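PDB 1ESF: enterotoxin type A from Staphylococcus aureus, which acts as a superantigen, binding MHC class II, in part through zinc, and T-cell receptors so that host T cells are activated, and causes staphylococcal food poisoning. Local coordinates for residues A[184-189]-A[224-229]; A[11-16]-A[195-200]; A[106-111]-A[209-214]; A[115-120]-A[147-152]. One frame throughout, in Å; residues are numbered along the deposited sequence.

How the interactions relate
The chain folds into an OB-fold domain and a beta-grasp domain, and the four contacts sample both. Interactions 1 and 2, their centres 16 Å apart, meet on neighbouring strands 181-187 and 194-197 of the beta-grasp sheet, which also takes in strand 118-131 of interaction 4. Interaction 3 sets OB strand 104-113 against residues 209-214 of the other domain, its centre about 20 Å from that of interaction 1. Along the chain interaction 4 closes first and lies within the spans of interactions 2 and 3; interaction 1 follows it. V152 packs on F186 and Y196, so interactions 1, 2 and 4 converge there. Interaction 1 builds the zinc site for MHC class II; interaction 3 joins the domains.

Interaction 1. Residues A[184-189]-A[224-229]; sequences IVFHTS and MHIDIY. With CD (cadmium ion), chain C.
Strands 184-187 and 225-229 run antiparallel, their axes 4.7 Å apart at an angle of 158°, with V185 facing D227 and H187 facing H225 as hydrogen-bonded pairs. V185 N gives to D227 O and D227 N returns to V185 O, both nearly straight. At the H187 end the exchange is less even: H187 N reaches H225 O at 2.7 Å, but H225 N to H187 O is a weak bond.

The face carrying V185, H187, H225 and D227 holds the metal. H187 ND1 binds cadmium at 2.4 Å, H225 NE2 at 2.3 Å and D227 OD2 at 2.4 Å; S1, from the N-terminus, completes the site with its N and OG. The same three side chains bind zinc, the ion needed for the toxin to engage MHC class II, and they sit on adjoining strands of the beta-grasp sheet. H225 CG lies between its backbone N and carbonyl carbon (chi1 61°), which swings the imidazole across toward H187, whose CB rests over one face of that ring. The two imidazole planes are turned 64° from each other. D227 OD1 is held by N128, a second-shell contact that probably helps orient the carboxylate.

On the other face, I184 CG1 touches I226 CG2 at 3.8 Å and I228 CG1 at 3.9 Å, while F186 lies alongside I226. I184 and F186 also pack against helix 152-167.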
loop_
_atom_site.group_PDB
_atom_site.type_symbol
_atom_site.label_atom_id
_atom_site.label_comp_id
_atom_site.label_asym_id
_atom_site.label_seq_id
_atom_site.Cartn_x
_atom_site.Cartn_y
_atom_site.Cartn_z
ATOM N N ILE A 184 3.118 -9.950 5.072
ATOM C CA ILE A 184 4.196 -9.022 4.757
ATOM C C ILE A 184 4.473 -8.212 6.049
ATOM O O ILE A 184 3.538 -7.794 6.734
ATOM C CB ILE A 184 3.918 -8.115 3.536
ATOM C CG1 ILE A 184 5.201 -7.356 3.174
ATOM C CG2 ILE A 184 2.660 -7.241 3.760
ATOM C CD1 ILE A 184 5.164 -6.717 1.762
ATOM N N VAL A 185 5.739 -8.127 6.428
ATOM C CA VAL A 185 6.158 -7.377 7.611
ATOM C C VAL A 185 7.196 -6.315 7.252
ATOM O O VAL A 185 8.209 -6.619 6.615
ATOM C CB VAL A 185 6.795 -8.288 8.693
ATOM C CG1 VAL A 185 7.189 -7.446 9.958
ATOM C CG2 VAL A 185 5.827 -9.417 9.093
ATOM N N PHE A 186 6.932 -5.058 7.639
ATOM C CA PHE A 186 7.855 -3.927 7.412
ATOM C C PHE A 186 8.640 -3.867 8.725
ATOM O O PHE A 186 8.185 -3.367 9.756
ATOM C CB PHE A 186 7.066 -2.652 7.140
ATOM C CG PHE A 186 6.157 -2.771 5.946
ATOM C CD1 PHE A 186 4.902 -3.340 6.081
ATOM C CD2 PHE A 186 6.632 -2.473 4.669
ATOM C CE1 PHE A 186 4.128 -3.648 4.940
ATOM C CE2 PHE A 186 5.899 -2.765 3.538
ATOM C CZ PHE A 186 4.626 -3.364 3.666
ATOM N N HIS A 187 9.789 -4.509 8.705
ATOM C CA HIS A 187 10.567 -4.626 9.909
ATOM C C HIS A 187 11.478 -3.452 10.243
ATOM O O HIS A 187 12.626 -3.384 9.820
ATOM C CB HIS A 187 11.307 -5.946 9.889
ATOM C CG HIS A 187 11.787 -6.364 11.233
ATOM N ND1 HIS A 187 12.490 -7.526 11.435
ATOM C CD2 HIS A 187 11.732 -5.746 12.434
ATOM C CE1 HIS A 187 12.868 -7.598 12.702
ATOM N NE2 HIS A 187 12.418 -6.531 13.329
ATOM N N THR A 188 10.918 -2.540 11.030
ATOM C CA THR A 188 11.584 -1.320 11.441
ATOM C C THR A 188 12.354 -1.570 12.706
ATOM O O THR A 188 12.099 -2.504 13.425
ATOM C CB THR A 188 10.566 -0.189 11.592
ATOM O OG1 THR A 188 9.368 -0.711 12.179
ATOM C CG2 THR A 188 10.205 0.415 10.206
ATOM N N SER A 189 13.385 -0.786 12.938
ATOM C CA SER A 189 14.212 -0.976 14.140
ATOM C C SER A 189 13.789 -0.103 15.336
ATOM O O SER A 189 13.598 -0.581 16.452
ATOM C CB SER A 189 15.711 -0.730 13.777
ATOM O OG SER A 189 15.872 0.068 12.590
ATOM N N MET A 224 15.656 -0.406 7.924
ATOM C CA MET A 224 14.541 -1.328 7.952
ATOM C C MET A 224 14.614 -2.160 6.688
ATOM O O MET A 224 15.391 -1.875 5.776
ATOM C CB MET A 224 13.211 -0.603 8.052
ATOM C CG MET A 224 12.877 0.157 6.823
ATOM S SD MET A 224 11.699 -0.688 5.792
ATOM C CE MET A 224 11.062 0.712 5.119
ATOM N N HIS A 225 13.882 -3.265 6.728
ATOM C CA HIS A 225 13.796 -4.213 5.635
ATOM C C HIS A 225 12.395 -4.829 5.719
ATOM O O HIS A 225 11.637 -4.625 6.686
ATOM C CB HIS A 225 14.898 -5.275 5.743
ATOM C CG HIS A 225 14.819 -6.088 6.990
ATOM N ND1 HIS A 225 15.556 -5.800 8.116
ATOM C CD2 HIS A 225 14.109 -7.194 7.285
ATOM C CE1 HIS A 225 15.314 -6.695 9.049
ATOM N NE2 HIS A 225 14.445 -7.558 8.567
ATOM N N ILE A 226 12.056 -5.569 4.677
ATOM C CA ILE A 226 10.760 -6.184 4.566
ATOM C C ILE A 226 10.963 -7.698 4.670
ATOM O O ILE A 226 11.931 -8.211 4.124
ATOM C CB ILE A 226 10.159 -5.787 3.159
ATOM C CG1 ILE A 226 9.845 -4.262 3.086
ATOM C CG2 ILE A 226 8.936 -6.639 2.800
ATOM C CD1 ILE A 226 9.418 -3.805 1.722
ATOM N N ASP A 227 10.121 -8.370 5.467
ATOM C CA ASP A 227 10.115 -9.838 5.571
ATOM C C ASP A 227 8.827 -10.312 4.963
ATOM O O ASP A 227 7.754 -9.813 5.312
ATOM C CB ASP A 227 10.130 -10.292 7.004
ATOM C CG ASP A 227 11.334 -9.835 7.711
ATOM O OD1 ASP A 227 12.452 -10.076 7.217
ATOM O OD2 ASP A 227 11.160 -9.240 8.771
ATOM N N ILE A 228 8.913 -11.240 4.026
ATOM C CA ILE A 228 7.702 -11.767 3.370
ATOM C C ILE A 228 7.656 -13.287 3.594
ATOM O O ILE A 228 8.659 -13.956 3.362
ATOM C CB ILE A 228 7.636 -11.456 1.807
ATOM C CG1 ILE A 228 7.678 -9.919 1.559
ATOM C CG2 ILE A 228 6.368 -12.119 1.200
ATOM C CD1 ILE A 228 7.707 -9.481 0.090
ATOM N N TYR A 229 6.526 -13.775 4.119
ATOM C CA TYR A 229 6.282 -15.209 4.408
ATOM C C TYR A 229 5.115 -15.738 3.518
ATOM O O TYR A 229 3.956 -15.305 3.660
ATOM C CB TYR A 229 5.930 -15.403 5.907
ATOM C CG TYR A 229 6.929 -14.797 6.879
ATOM C CD1 TYR A 229 8.136 -15.467 7.203
ATOM C CD2 TYR A 229 6.703 -13.549 7.439
ATOM C CE1 TYR A 229 9.093 -14.893 8.061
ATOM C CE2 TYR A 229 7.653 -12.965 8.283
ATOM C CZ TYR A 229 8.842 -13.632 8.579
ATOM O OH TYR A 229 9.830 -12.976 9.293
HETATM CD CD CD C . 13.312 -9.125 9.871
#

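Interaction 2. Residues A[11-16]-A[195-200]; sequences DLRKKS and NYDLFG
R13 meets the turn at D197-G200 first through its backbone: R13 N donates to D197 OD2 over 2.9 Å, nearly straight, and the oxygen accepts with its syn lone pair. From there the R13 side chain crosses that of D197 at about a right angle. CB lies 3.5 Å from F199 O, CG is 3.6 Å from D197 OD2, and a bend at chi2 (-66°) carries the chain onward past G200 to the guanidinium. At the tip, NH1 makes a weak bond to a water that in turn gives a weak one to F199 O. The guanidinium does not pair with the carboxylate; NE stays 5.3 Å from D197 OD2.

Residues 197-200 form a type I beta turn at the end of strand 194-197 in the beta-grasp sheet, and D197 adds an Asx turn: its OD1 accepts from F199 N, which comes from above the carboxylate plane. One carboxylate thus ties the turn to itself with OD1 and to the N-terminal loop with OD2.

Farther along that loop, K15 CB lies over one face of the F199 ring, 4.2 Å from its centroid, and K15 CG comes to 3.7 Å from F199 CE1. K15 NZ leads away to N171, G177 and a salt bridge with D173.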
loop_
_atom_site.group_PDB
_atom_site.type_symbol
_atom_site.label_atom_id
_atom_site.label_comp_id
_atom_site.label_asym_id
_atom_site.label_seq_id
_atom_site.Cartn_x
_atom_site.Cartn_y
_atom_site.Cartn_z
ATOM N N ASP A 11 -3.347 -16.761 12.587
ATOM C CA ASP A 11 -4.460 -17.182 11.738
ATOM C C ASP A 11 -4.559 -16.250 10.557
ATOM O O ASP A 11 -5.058 -15.135 10.621
ATOM C CB ASP A 11 -5.803 -17.299 12.461
ATOM C CG ASP A 11 -6.269 -15.982 13.056
ATOM O OD1 ASP A 11 -5.383 -15.235 13.550
ATOM O OD2 ASP A 11 -7.512 -15.691 13.044
ATOM N N LEU A 12 -3.860 -16.664 9.532
ATOM C CA LEU A 12 -3.806 -15.973 8.268
ATOM C C LEU A 12 -4.995 -16.482 7.440
ATOM O O LEU A 12 -5.288 -17.684 7.406
ATOM C CB LEU A 12 -2.491 -16.349 7.576
ATOM C CG LEU A 12 -1.252 -16.122 8.415
ATOM C CD1 LEU A 12 -0.064 -16.731 7.726
ATOM C CD2 LEU A 12 -1.087 -14.643 8.632
ATOM N N ARG A 13 -5.690 -15.566 6.802
ATOM C CA ARG A 13 -6.804 -15.923 5.958
ATOM C C ARG A 13 -6.274 -16.699 4.768
ATOM O O ARG A 13 -5.167 -16.475 4.332
ATOM C CB ARG A 13 -7.495 -14.663 5.498
ATOM C CG ARG A 13 -7.971 -13.849 6.656
ATOM C CD ARG A 13 -9.066 -14.534 7.470
ATOM N NE ARG A 13 -9.483 -13.676 8.582
ATOM C CZ ARG A 13 -9.979 -12.437 8.461
ATOM N NH1 ARG A 13 -10.152 -11.881 7.263
ATOM N NH2 ARG A 13 -10.234 -11.708 9.546
ATOM N N LYS A 14 -7.039 -17.648 4.265
ATOM C CA LYS A 14 -6.572 -18.421 3.136
ATOM C C LYS A 14 -7.137 -17.842 1.859
ATOM O O LYS A 14 -8.171 -17.192 1.874
ATOM C CB LYS A 14 -7.031 -19.865 3.274
ATOM C CG LYS A 14 -6.415 -20.577 4.388
ATOM C CD LYS A 14 -7.035 -21.919 4.461
ATOM C CE LYS A 14 -7.356 -22.218 5.918
ATOM N NZ LYS A 14 -8.569 -23.102 6.111
ATOM N N LYS A 15 -6.479 -18.082 0.739
ATOM C CA LYS A 15 -6.991 -17.572 -0.509
ATOM C C LYS A 15 -8.365 -18.140 -0.815
ATOM O O LYS A 15 -9.220 -17.429 -1.357
ATOM C CB LYS A 15 -6.057 -17.870 -1.683
ATOM C CG LYS A 15 -6.538 -17.161 -2.951
ATOM C CD LYS A 15 -5.567 -17.283 -4.143
ATOM C CE LYS A 15 -5.492 -18.678 -4.720
ATOM N NZ LYS A 15 -4.632 -18.760 -5.930
ATOM N N SER A 16 -8.597 -19.398 -0.456
ATOM C CA SER A 16 -9.885 -20.004 -0.742
ATOM C C SER A 16 -11.062 -19.357 -0.034
ATOM O O SER A 16 -12.195 -19.586 -0.424
ATOM C CB SER A 16 -9.853 -21.515 -0.535
ATOM O OG SER A 16 -9.132 -21.877 0.626
ATOM N N ASN A 195 2.558 -5.107 9.995
ATOM C CA ASN A 195 2.447 -6.382 9.281
ATOM C C ASN A 195 1.074 -6.543 8.643
ATOM O O ASN A 195 0.066 -6.294 9.295
ATOM C CB ASN A 195 2.762 -7.600 10.178
ATOM C CG ASN A 195 1.701 -7.884 11.211
ATOM O OD1 ASN A 195 0.840 -8.741 11.043
ATOM N ND2 ASN A 195 1.804 -7.212 12.320
ATOM N N TYR A 196 1.002 -6.984 7.390
ATOM C CA TYR A 196 -0.312 -7.134 6.769
ATOM C C TYR A 196 -0.486 -8.548 6.273
ATOM O O TYR A 196 0.488 -9.148 5.794
ATOM C CB TYR A 196 -0.467 -6.182 5.563
ATOM C CG TYR A 196 -0.504 -4.683 5.872
ATOM C CD1 TYR A 196 -1.193 -4.180 6.974
ATOM C CD2 TYR A 196 0.140 -3.762 5.031
ATOM C CE1 TYR A 196 -1.236 -2.794 7.220
ATOM C CE2 TYR A 196 0.100 -2.387 5.266
ATOM C CZ TYR A 196 -0.584 -1.903 6.355
ATOM O OH TYR A 196 -0.606 -0.543 6.590
ATOM N N ASP A 197 -1.691 -9.092 6.445
ATOM C CA ASP A 197 -2.059 -10.411 5.926
ATOM C C ASP A 197 -2.423 -10.123 4.426
ATOM O O ASP A 197 -3.297 -9.313 4.134
ATOM C CB ASP A 197 -3.249 -10.958 6.709
ATOM C CG ASP A 197 -3.758 -12.287 6.176
ATOM O OD1 ASP A 197 -3.446 -12.685 5.039
ATOM O OD2 ASP A 197 -4.533 -12.929 6.894
ATOM N N LEU A 198 -1.691 -10.752 3.508
ATOM C CA LEU A 198 -1.823 -10.551 2.052
ATOM C C LEU A 198 -3.168 -10.953 1.501
ATOM O O LEU A 198 -3.535 -10.515 0.426
ATOM C CB LEU A 198 -0.695 -11.281 1.312
ATOM C CG LEU A 198 0.725 -10.795 1.660
ATOM C CD1 LEU A 198 1.799 -11.722 1.116
ATOM C CD2 LEU A 198 0.877 -9.382 1.117
ATOM N N PHE A 199 -3.912 -11.768 2.263
ATOM C CA PHE A 199 -5.253 -12.199 1.901
ATOM C C PHE A 199 -6.270 -11.728 2.943
ATOM O O PHE A 199 -7.394 -12.203 2.985
ATOM C CB PHE A 199 -5.273 -13.715 1.774
ATOM C CG PHE A 199 -4.442 -14.217 0.649
ATOM C CD1 PHE A 199 -4.932 -14.161 -0.681
ATOM C CD2 PHE A 199 -3.191 -14.733 0.892
ATOM C CE1 PHE A 199 -4.165 -14.624 -1.721
ATOM C CE2 PHE A 199 -2.408 -15.198 -0.127
ATOM C CZ PHE A 199 -2.903 -15.145 -1.455
ATOM N N GLY A 200 -5.924 -10.692 3.693
ATOM C CA GLY A 200 -6.801 -10.229 4.749
ATOM C C GLY A 200 -7.605 -8.963 4.535
ATOM O O GLY A 200 -8.108 -8.390 5.511
HETATM O O HOH W 1 -2.641 -15.045 4.242
HETATM O O HOH W 2 -10.472 -11.930 4.187
#

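Interaction 3. Residues A[106-111]-A[209-214]; sequences CMYGGV and LLRIYR
This is a buried interdomain packing contact, in which Y108, just before the break at G109-G110 in strand 104-113 of the OB-fold domain, lodges against the 3-10 segment 211-213 of the beta-grasp domain. No direct hydrogen bond joins the two segments; the Y108 ring supplies most of the contact.

The ring lies along the start of the 3-10 turn. R211 CA sits over one of its faces, 3.9 Å from the centroid and 14° off the normal, a CH-pi contact. L210 CB touches Y108 CD2 at 3.5 Å, and L210 O approaches the same carbon obliquely at 3.1 Å; the carbonyl accepts a hydrogen bond from Y213 N, within the 3-10 turn. R214 CB and CG approach Y108 CD1, across the ring from CD2, obliquely, each at 3.9 Å. The R214 chain then runs out extended from CG to NE, where D70 of the OB-fold domain takes it in a salt bridge.

G109, with a positive phi (55°), follows; its CA lies 3.7 Å from Y213 O. A water bridges beyond it, accepting from G110 N and donating to Y213 O. The Y213 ring itself leads away, its hydroxyl meeting D156 and Y30.

At the far end of the Y108 ring, its OH is hydrogen-bonded with N207 O and lies above one face of the R211 guanidinium, 3.2 Å from R211 CG.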
loop_
_atom_site.group_PDB
_atom_site.type_symbol
_atom_site.label_atom_id
_atom_site.label_comp_id
_atom_site.label_asym_id
_atom_site.label_seq_id
_atom_site.Cartn_x
_atom_site.Cartn_y
_atom_site.Cartn_z
ATOM N N CYS A 106 -10.593 8.723 -5.732
ATOM C CA CYS A 106 -10.410 8.632 -4.283
ATOM C C CYS A 106 -9.209 7.789 -3.914
ATOM O O CYS A 106 -8.921 6.798 -4.575
ATOM C CB CYS A 106 -11.700 8.050 -3.638
ATOM S SG CYS A 106 -13.183 9.118 -3.481
ATOM N N MET A 107 -8.546 8.169 -2.837
ATOM C CA MET A 107 -7.360 7.458 -2.361
ATOM C C MET A 107 -7.369 7.518 -0.862
ATOM O O MET A 107 -7.968 8.417 -0.296
ATOM C CB MET A 107 -6.104 8.175 -2.864
ATOM C CG MET A 107 -4.781 7.694 -2.313
ATOM S SD MET A 107 -3.529 8.348 -3.351
ATOM C CE MET A 107 -2.825 9.454 -2.364
ATOM N N TYR A 108 -6.754 6.524 -0.228
ATOM C CA TYR A 108 -6.610 6.460 1.212
ATOM C C TYR A 108 -5.162 6.766 1.584
ATOM O O TYR A 108 -4.249 6.094 1.116
ATOM C CB TYR A 108 -6.955 5.052 1.710
ATOM C CG TYR A 108 -8.408 4.742 1.581
ATOM C CD1 TYR A 108 -9.317 5.403 2.368
ATOM C CD2 TYR A 108 -8.875 3.784 0.715
ATOM C CE1 TYR A 108 -10.635 5.131 2.296
ATOM C CE2 TYR A 108 -10.211 3.496 0.653
ATOM C CZ TYR A 108 -11.066 4.177 1.455
ATOM O OH TYR A 108 -12.400 3.914 1.510
ATOM N N GLY A 109 -4.962 7.781 2.416
ATOM C CA GLY A 109 -3.634 8.153 2.866
ATOM C C GLY A 109 -2.729 8.416 1.696
ATOM O O GLY A 109 -3.167 8.972 0.682
ATOM N N GLY A 110 -1.473 7.995 1.835
ATOM C CA GLY A 110 -0.458 8.206 0.789
ATOM C C GLY A 110 0.217 9.597 0.715
ATOM O O GLY A 110 0.875 9.915 -0.233
ATOM N N VAL A 111 0.135 10.368 1.782
ATOM C CA VAL A 111 0.645 11.704 1.867
ATOM C C VAL A 111 1.773 11.809 2.857
ATOM O O VAL A 111 1.666 11.361 3.976
ATOM C CB VAL A 111 -0.535 12.633 2.293
ATOM C CG1 VAL A 111 -0.116 14.141 2.355
ATOM C CG2 VAL A 111 -1.690 12.445 1.303
ATOM N N LEU A 209 -11.115 -2.334 -0.117
ATOM C CA LEU A 209 -9.871 -3.124 -0.076
ATOM C C LEU A 209 -8.707 -2.251 0.291
ATOM O O LEU A 209 -7.791 -2.683 0.985
ATOM C CB LEU A 209 -9.611 -3.844 -1.410
ATOM C CG LEU A 209 -10.514 -5.039 -1.722
ATOM C CD1 LEU A 209 -10.360 -5.370 -3.168
ATOM C CD2 LEU A 209 -10.237 -6.235 -0.846
ATOM N N LEU A 210 -8.811 -0.991 -0.105
ATOM C CA LEU A 210 -7.771 0.002 0.140
ATOM C C LEU A 210 -7.846 0.753 1.462
ATOM O O LEU A 210 -6.986 1.567 1.737
ATOM C CB LEU A 210 -7.745 0.999 -1.024
ATOM C CG LEU A 210 -7.370 0.398 -2.387
ATOM C CD1 LEU A 210 -7.480 1.429 -3.427
ATOM C CD2 LEU A 210 -5.941 -0.064 -2.367
ATOM N N ARG A 211 -8.846 0.482 2.295
ATOM C CA ARG A 211 -8.964 1.216 3.549
ATOM C C ARG A 211 -7.848 0.947 4.532
ATOM O O ARG A 211 -7.670 1.685 5.503
ATOM C CB ARG A 211 -10.295 0.950 4.214
ATOM C CG ARG A 211 -11.407 1.669 3.601
ATOM C CD ARG A 211 -12.429 1.989 4.672
ATOM N NE ARG A 211 -13.790 1.998 4.136
ATOM C CZ ARG A 211 -14.631 3.031 4.216
ATOM N NH1 ARG A 211 -14.249 4.181 4.817
ATOM N NH2 ARG A 211 -15.865 2.884 3.709
ATOM N N ILE A 212 -7.142 -0.154 4.306
ATOM C CA ILE A 212 -6.002 -0.505 5.129
ATOM C C ILE A 212 -4.944 0.595 5.119
ATOM O O ILE A 212 -4.118 0.652 6.013
ATOM C CB ILE A 212 -5.382 -1.886 4.732
ATOM C CG1 ILE A 212 -4.697 -1.864 3.350
ATOM C CG2 ILE A 212 -6.496 -2.944 4.738
ATOM C CD1 ILE A 212 -3.615 -3.013 3.126
ATOM N N TYR A 213 -4.978 1.483 4.125
ATOM C CA TYR A 213 -3.998 2.559 4.057
ATOM C C TYR A 213 -4.557 3.872 4.576
ATOM O O TYR A 213 -3.824 4.864 4.591
ATOM C CB TYR A 213 -3.501 2.788 2.623
ATOM C CG TYR A 213 -2.911 1.564 1.977
ATOM C CD1 TYR A 213 -1.895 0.858 2.611
ATOM C CD2 TYR A 213 -3.401 1.091 0.753
ATOM C CE1 TYR A 213 -1.384 -0.258 2.061
ATOM C CE2 TYR A 213 -2.900 -0.032 0.187
ATOM C CZ TYR A 213 -1.890 -0.707 0.846
ATOM O OH TYR A 213 -1.348 -1.838 0.313
ATOM N N ARG A 214 -5.826 3.888 5.003
ATOM C CA ARG A 214 -6.445 5.103 5.505
ATOM C C ARG A 214 -5.687 5.737 6.672
ATOM O O ARG A 214 -5.746 6.940 6.864
ATOM C CB ARG A 214 -7.875 4.813 5.957
ATOM C CG ARG A 214 -8.739 6.025 6.160
ATOM C CD ARG A 214 -10.088 5.499 6.473
ATOM N NE ARG A 214 -11.027 6.547 6.803
ATOM C CZ ARG A 214 -11.767 6.563 7.917
ATOM N NH1 ARG A 214 -11.661 5.570 8.806
ATOM N NH2 ARG A 214 -12.591 7.588 8.171
HETATM O O HOH W 3 -1.125 5.461 3.564
#

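Interaction 4. Residues A[115-120]-A[147-152]; sequences DNNRLT and KKNVTV
N117 and the start of residues 147-152 are joined chiefly by hydrogen bonds. In the backbone, K148 N donates to N117 O over 2.9 Å, and K147 CA makes a CA-H...O contact of 3.1 Å to the same oxygen. R118 and K147 form an antiparallel non-hydrogen-bonded pair, the one bridge between these segments, where strand 118-131 begins beside strand 144-147 in the beta-grasp domain.

The side chain of N117 adds a second set. With CG anti to the backbone N (chi1 -152°), its amide swings across to the N149 backbone and meets it twice. ND2 gives to N149 O over 2.9 Å at 172°, the acceptor lying in the amide plane, while OD1 takes N149 N at 2.9 Å. OD1 also receives weak bonds from N149 ND2 and from K148 N, which is thus shared between N117 O and OD1.

Van der Waals contacts are fewer. The apolar one sets L119 CD2 3.9 Å from K148 CA and near its CB. L119 CG rests against K147 O, an oxygen that accepts from S221. K147 CB packs against N117 ND2, and its chain leads off to a salt bridge with E154 of helix 152-167.

The N-H and C=O of N149 together engage OD1 and ND2 of the buried N117 amide, which fixes which way round it sits and pins the entry to short strand 149-151 beside residue 117.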
loop_
_atom_site.group_PDB
_atom_site.type_symbol
_atom_site.label_atom_id
_atom_site.label_comp_id
_atom_site.label_asym_id
_atom_site.label_seq_id
_atom_site.Cartn_x
_atom_site.Cartn_y
_atom_site.Cartn_z
ATOM N N ASP A 115 8.881 18.863 2.509
ATOM C CA ASP A 115 10.105 19.515 2.948
ATOM C C ASP A 115 11.011 18.640 3.809
ATOM O O ASP A 115 10.548 17.963 4.727
ATOM C CB ASP A 115 9.796 20.875 3.615
ATOM C CG ASP A 115 9.080 21.861 2.655
ATOM O OD1 ASP A 115 9.367 21.905 1.416
ATOM O OD2 ASP A 115 8.188 22.583 3.161
ATOM N N ASN A 116 12.288 18.620 3.433
ATOM C CA ASN A 116 13.336 17.884 4.123
ATOM C C ASN A 116 13.073 16.431 4.140
ATOM O O ASN A 116 13.465 15.753 5.095
ATOM C CB ASN A 116 13.498 18.329 5.569
ATOM C CG ASN A 116 14.136 19.686 5.690
ATOM O OD1 ASN A 116 14.930 20.120 4.815
ATOM N ND2 ASN A 116 13.783 20.395 6.766
ATOM N N ASN A 117 12.416 15.928 3.103
ATOM C CA ASN A 117 12.149 14.505 3.115
ATOM C C ASN A 117 12.838 13.727 2.039
ATOM O O ASN A 117 12.606 12.525 1.893
ATOM C CB ASN A 117 10.662 14.220 3.104
ATOM C CG ASN A 117 10.339 12.887 3.785
ATOM O OD1 ASN A 117 11.043 12.456 4.714
ATOM N ND2 ASN A 117 9.277 12.239 3.332
ATOM N N ARG A 118 13.703 14.418 1.304
ATOM C CA ARG A 118 14.469 13.809 0.219
ATOM C C ARG A 118 15.757 13.172 0.739
ATOM O O ARG A 118 16.478 13.802 1.529
ATOM C CB ARG A 118 14.841 14.849 -0.836
ATOM C CG ARG A 118 13.774 15.169 -1.859
ATOM C CD ARG A 118 13.746 14.217 -3.062
ATOM N NE ARG A 118 12.575 14.533 -3.880
ATOM C CZ ARG A 118 12.595 15.293 -4.976
ATOM N NH1 ARG A 118 13.751 15.801 -5.417
ATOM N NH2 ARG A 118 11.439 15.661 -5.551
ATOM N N LEU A 119 16.036 11.949 0.261
ATOM C CA LEU A 119 17.221 11.147 0.623
ATOM C C LEU A 119 18.500 11.465 -0.172
ATOM O O LEU A 119 18.448 11.743 -1.406
ATOM C CB LEU A 119 16.955 9.637 0.473
ATOM C CG LEU A 119 16.137 8.862 1.483
ATOM C CD1 LEU A 119 16.165 7.433 1.130
ATOM C CD2 LEU A 119 16.681 9.102 2.841
ATOM N N THR A 120 19.630 11.274 0.548
ATOM C CA THR A 120 21.019 11.487 0.071
ATOM C C THR A 120 21.124 10.792 -1.296
ATOM O O THR A 120 21.589 11.357 -2.288
ATOM C CB THR A 120 22.121 10.899 1.123
ATOM O OG1 THR A 120 21.992 9.482 1.234
ATOM C CG2 THR A 120 21.974 11.504 2.546
ATOM N N LYS A 147 12.360 8.872 -0.030
ATOM C CA LYS A 147 11.858 9.624 1.079
ATOM C C LYS A 147 12.509 9.131 2.326
ATOM O O LYS A 147 12.813 7.960 2.448
ATOM C CB LYS A 147 10.335 9.470 1.198
ATOM C CG LYS A 147 9.594 9.893 0.000
ATOM C CD LYS A 147 8.092 9.716 0.132
ATOM C CE LYS A 147 7.314 10.254 -1.143
ATOM N NZ LYS A 147 7.439 9.494 -2.435
ATOM N N LYS A 148 12.679 10.030 3.282
ATOM C CA LYS A 148 13.251 9.679 4.535
ATOM C C LYS A 148 12.136 9.072 5.401
ATOM O O LYS A 148 12.366 8.089 6.104
ATOM C CB LYS A 148 13.864 10.919 5.153
ATOM C CG LYS A 148 14.574 10.574 6.393
ATOM C CD LYS A 148 14.188 11.542 7.527
ATOM C CE LYS A 148 14.914 11.209 8.862
ATOM N NZ LYS A 148 14.918 12.319 9.892
ATOM N N ASN A 149 10.931 9.651 5.347
ATOM C CA ASN A 149 9.760 9.143 6.081
ATOM C C ASN A 149 8.823 8.823 4.986
ATOM O O ASN A 149 8.385 9.690 4.280
ATOM C CB ASN A 149 9.190 10.188 6.989
ATOM C CG ASN A 149 10.169 10.558 8.100
ATOM O OD1 ASN A 149 10.433 9.756 9.012
ATOM N ND2 ASN A 149 10.807 11.720 7.963
ATOM N N VAL A 150 8.553 7.542 4.813
ATOM C CA VAL A 150 7.767 7.076 3.687
ATOM C C VAL A 150 6.503 6.362 4.171
ATOM O O VAL A 150 6.483 5.799 5.285
ATOM C CB VAL A 150 8.735 6.150 2.805
ATOM C CG1 VAL A 150 9.234 4.970 3.610
ATOM C CG2 VAL A 150 8.103 5.643 1.547
ATOM N N THR A 151 5.430 6.405 3.384
ATOM C CA THR A 151 4.223 5.681 3.791
ATOM C C THR A 151 4.439 4.184 3.548
ATOM O O THR A 151 5.142 3.794 2.632
ATOM C CB THR A 151 2.897 6.053 3.014
ATOM O OG1 THR A 151 3.066 5.847 1.598
ATOM C CG2 THR A 151 2.478 7.448 3.277
ATOM N N VAL A 152 3.888 3.362 4.440
ATOM C CA VAL A 152 3.884 1.919 4.296
ATOM C C VAL A 152 3.199 1.614 2.962
ATOM O O VAL A 152 3.662 0.757 2.253
ATOM C CB VAL A 152 3.088 1.280 5.426
ATOM C CG1 VAL A 152 2.823 -0.240 5.105
ATOM C CG2 VAL A 152 3.863 1.454 6.741
#